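Local coordinates for protein plasmid stabilization system (Mesorhizobium opportunistum, PDB 5CEG) that probably acts as the ParE-like toxin of a type II toxin-antitoxin pair, presumably kept inactive by a partner antitoxin, at residues Y47-L58 with L78-L86. Residues are numbered along the deposited sequence; the frame is centred on the assembly and turned at random.
Sequences YYDQLEARALQL and LVEAPFVLL
Arg54 reaches from helix 41-60 to the backbone of strand 76-80 and grips Val79 O side-on, NE at 3.1 Å and NH2 at 3.2 Å from the same oxygen. A bend at chi2 (65°) lays the guanidinium over Leu78, whose CD1 covers one face 3.5 Å from NH2, while Gln57 OE1 takes NH1 in the guanidinium plane at 3.0 Å and helps fix its rotation. In the second subunit, the backbone oxygens of Arg63 and Gly65 accept from this group, tying the contact to that interface. The Glu80 carboxylate stands almost perpendicular to the guanidinium; its OE1, 3.8 Å from Arg54 NE, gives a long, purely electrostatic salt bridge, and a water joins OE1 to Gln50 O. A second water links Gln50 OE1 to Ala81 O at the hairpin turn. Leu51 points CD2 between Phe83 and Leu85. Phe83 presents its CE2 edge to the Tyr47 face, offset toward the rim, in a T-shaped stack (planes 87°, centroids 5.2 Å apart), with CD of the cis-proline Pro82 beside Tyr47 CE1. Tyr47 OH hydrogen-bonds an acidic side chain of another protein's chain. Helix packing on the antiparallel 76-80/83-90 hairpin, within a mixed sheet, characterises the RelE/ParE toxin fold.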
# COMPACT_ATOMS: atom_id res chain seq x y z
N TYR B 47 -27.28 0.27 9.59
CA TYR B 47 -26.13 -0.11 10.41
C TYR B 47 -26.59 -0.48 11.83
O TYR B 47 -26.08 -1.44 12.41
CB TYR B 47 -25.08 1.01 10.49
CG TYR B 47 -24.24 1.21 9.25
CD1 TYR B 47 -23.79 0.13 8.50
CD2 TYR B 47 -23.88 2.48 8.84
CE1 TYR B 47 -22.99 0.32 7.36
CE2 TYR B 47 -23.11 2.69 7.70
CZ TYR B 47 -22.67 1.61 6.98
OH TYR B 47 -21.89 1.83 5.86
N TYR B 48 -27.56 0.26 12.38
CA TYR B 48 -28.09 -0.12 13.69
C TYR B 48 -28.83 -1.45 13.63
O TYR B 48 -28.73 -2.25 14.56
CB TYR B 48 -29.02 0.97 14.26
CG TYR B 48 -28.33 2.01 15.12
CD1 TYR B 48 -26.96 2.22 15.05
CD2 TYR B 48 -29.07 2.79 16.01
CE1 TYR B 48 -26.33 3.18 15.85
CE2 TYR B 48 -28.46 3.75 16.79
CZ TYR B 48 -27.09 3.94 16.71
OH TYR B 48 -26.49 4.90 17.50
N ASP B 49 -29.58 -1.70 12.56
CA ASP B 49 -30.25 -3.00 12.42
C ASP B 49 -29.24 -4.13 12.44
O ASP B 49 -29.44 -5.16 13.10
CB ASP B 49 -31.05 -3.07 11.11
CG ASP B 49 -32.24 -2.12 11.09
OD1 ASP B 49 -32.79 -1.79 12.15
OD2 ASP B 49 -32.63 -1.74 9.97
N GLN B 50 -28.13 -3.94 11.72
CA GLN B 50 -27.12 -4.98 11.59
C GLN B 50 -26.34 -5.17 12.89
O GLN B 50 -26.04 -6.31 13.29
CB GLN B 50 -26.17 -4.64 10.44
CG GLN B 50 -26.89 -4.71 9.09
CD GLN B 50 -26.15 -4.03 7.95
OE1 GLN B 50 -24.99 -3.64 8.08
NE2 GLN B 50 -26.82 -3.89 6.81
N LEU B 51 -26.01 -4.07 13.55
CA LEU B 51 -25.23 -4.16 14.78
C LEU B 51 -26.07 -4.75 15.91
O LEU B 51 -25.58 -5.56 16.69
CB LEU B 51 -24.68 -2.78 15.17
CG LEU B 51 -23.54 -2.29 14.28
CD1 LEU B 51 -23.36 -0.79 14.42
CD2 LEU B 51 -22.23 -3.03 14.62
N GLU B 52 -27.35 -4.37 15.98
CA GLU B 52 -28.25 -4.96 16.97
C GLU B 52 -28.40 -6.47 16.72
O GLU B 52 -28.36 -7.26 17.67
CB GLU B 52 -29.62 -4.28 16.94
CG GLU B 52 -30.57 -4.84 18.00
CD GLU B 52 -31.94 -4.19 17.97
OE1 GLU B 52 -32.33 -3.64 16.91
OE2 GLU B 52 -32.63 -4.25 19.00
N ALA B 53 -28.53 -6.85 15.46
CA ALA B 53 -28.67 -8.27 15.14
C ALA B 53 -27.43 -9.05 15.55
O ALA B 53 -27.53 -10.15 16.10
CB ALA B 53 -28.95 -8.46 13.64
N ARG B 54 -26.26 -8.49 15.31
CA ARG B 54 -25.02 -9.20 15.64
C ARG B 54 -24.89 -9.32 17.17
O ARG B 54 -24.44 -10.35 17.67
CB ARG B 54 -23.80 -8.48 15.05
CG ARG B 54 -22.52 -9.33 14.97
CD ARG B 54 -22.66 -10.51 14.00
NE ARG B 54 -21.37 -10.94 13.44
CZ ARG B 54 -21.09 -12.18 13.05
NH1 ARG B 54 -22.01 -13.13 13.15
NH2 ARG B 54 -19.90 -12.46 12.53
N ALA B 55 -25.28 -8.28 17.89
CA ALA B 55 -25.20 -8.31 19.36
C ALA B 55 -26.17 -9.33 19.96
O ALA B 55 -25.86 -9.97 20.96
CB ALA B 55 -25.45 -6.93 19.94
N LEU B 56 -27.35 -9.47 19.35
CA LEU B 56 -28.35 -10.44 19.79
C LEU B 56 -27.83 -11.86 19.58
O LEU B 56 -28.03 -12.72 20.43
CB LEU B 56 -29.67 -10.25 19.04
CG LEU B 56 -30.51 -9.02 19.41
CD1 LEU B 56 -31.62 -8.82 18.39
CD2 LEU B 56 -31.07 -9.15 20.81
N GLN B 57 -27.16 -12.09 18.45
CA GLN B 57 -26.50 -13.38 18.22
C GLN B 57 -25.49 -13.68 19.32
O GLN B 57 -25.38 -14.80 19.81
CB GLN B 57 -25.77 -13.41 16.88
CG GLN B 57 -26.63 -13.55 15.65
CD GLN B 57 -25.77 -13.73 14.42
OE1 GLN B 57 -24.74 -13.07 14.27
NE2 GLN B 57 -26.16 -14.65 13.55
N LEU B 58 -24.73 -12.66 19.67
CA LEU B 58 -23.65 -12.81 20.62
C LEU B 58 -24.19 -13.15 22.01
O LEU B 58 -23.60 -13.93 22.74
CB LEU B 58 -22.80 -11.54 20.65
CG LEU B 58 -21.54 -11.55 21.51
CD1 LEU B 58 -20.62 -12.71 21.12
CD2 LEU B 58 -20.82 -10.21 21.36
N LEU B 78 -15.50 -9.74 16.92
CA LEU B 78 -16.58 -10.21 16.07
C LEU B 78 -16.79 -9.17 14.99
O LEU B 78 -16.97 -7.99 15.28
CB LEU B 78 -17.85 -10.45 16.91
CG LEU B 78 -19.03 -11.18 16.26
CD1 LEU B 78 -18.64 -12.56 15.76
CD2 LEU B 78 -20.18 -11.26 17.25
N VAL B 79 -16.74 -9.59 13.72
CA VAL B 79 -16.84 -8.64 12.62
C VAL B 79 -18.29 -8.46 12.16
O VAL B 79 -19.06 -9.42 12.06
CB VAL B 79 -15.95 -9.09 11.42
CG1 VAL B 79 -16.13 -8.17 10.21
CG2 VAL B 79 -14.50 -9.13 11.83
N GLU B 80 -18.66 -7.20 11.94
CA GLU B 80 -19.91 -6.83 11.29
C GLU B 80 -19.56 -5.70 10.33
O GLU B 80 -19.64 -4.52 10.68
CB GLU B 80 -20.97 -6.39 12.32
CG GLU B 80 -22.30 -5.95 11.72
CD GLU B 80 -22.94 -7.02 10.87
OE1 GLU B 80 -22.96 -8.19 11.31
OE2 GLU B 80 -23.41 -6.70 9.76
N ALA B 81 -19.14 -6.08 9.13
CA ALA B 81 -18.50 -5.14 8.21
C ALA B 81 -19.32 -3.87 8.00
O ALA B 81 -20.54 -3.94 7.81
CB ALA B 81 -18.26 -5.83 6.86
N PRO B 82 -18.65 -2.71 8.02
CA PRO B 82 -17.21 -2.43 8.15
C PRO B 82 -16.70 -2.29 9.59
O PRO B 82 -15.60 -1.76 9.81
CB PRO B 82 -17.07 -1.09 7.43
CG PRO B 82 -18.37 -0.40 7.76
CD PRO B 82 -19.41 -1.48 7.73
N PHE B 83 -17.49 -2.76 10.56
CA PHE B 83 -17.16 -2.60 11.97
C PHE B 83 -16.56 -3.85 12.57
O PHE B 83 -16.80 -4.97 12.12
CB PHE B 83 -18.41 -2.19 12.77
CG PHE B 83 -19.17 -1.06 12.16
CD1 PHE B 83 -18.67 0.23 12.21
CD2 PHE B 83 -20.36 -1.29 11.48
CE1 PHE B 83 -19.35 1.27 11.63
CE2 PHE B 83 -21.05 -0.26 10.90
CZ PHE B 83 -20.55 1.02 10.96
N VAL B 84 -15.78 -3.64 13.62
CA VAL B 84 -15.23 -4.72 14.41
C VAL B 84 -15.75 -4.53 15.83
O VAL B 84 -15.54 -3.47 16.43
CB VAL B 84 -13.69 -4.69 14.37
CG1 VAL B 84 -13.11 -5.62 15.38
CG2 VAL B 84 -13.18 -4.99 12.95
N LEU B 85 -16.45 -5.53 16.36
CA LEU B 85 -16.87 -5.47 17.75
C LEU B 85 -15.78 -6.08 18.61
O LEU B 85 -15.39 -7.22 18.39
CB LEU B 85 -18.18 -6.23 17.98
CG LEU B 85 -19.49 -5.81 17.29
CD1 LEU B 85 -20.59 -6.80 17.65
CD2 LEU B 85 -19.91 -4.42 17.69
N LEU B 86 -15.29 -5.33 19.59
CA LEU B 86 -14.33 -5.88 20.55
C LEU B 86 -15.07 -6.16 21.85
O LEU B 86 -15.75 -5.28 22.37
CB LEU B 86 -13.18 -4.90 20.83
CG LEU B 86 -12.36 -4.43 19.63
CD1 LEU B 86 -11.30 -3.43 20.10
CD2 LEU B 86 -11.73 -5.64 18.96
O HOH W 1 -22.90 -3.23 9.43
O HOH W 2 -25.61 -8.88 11.54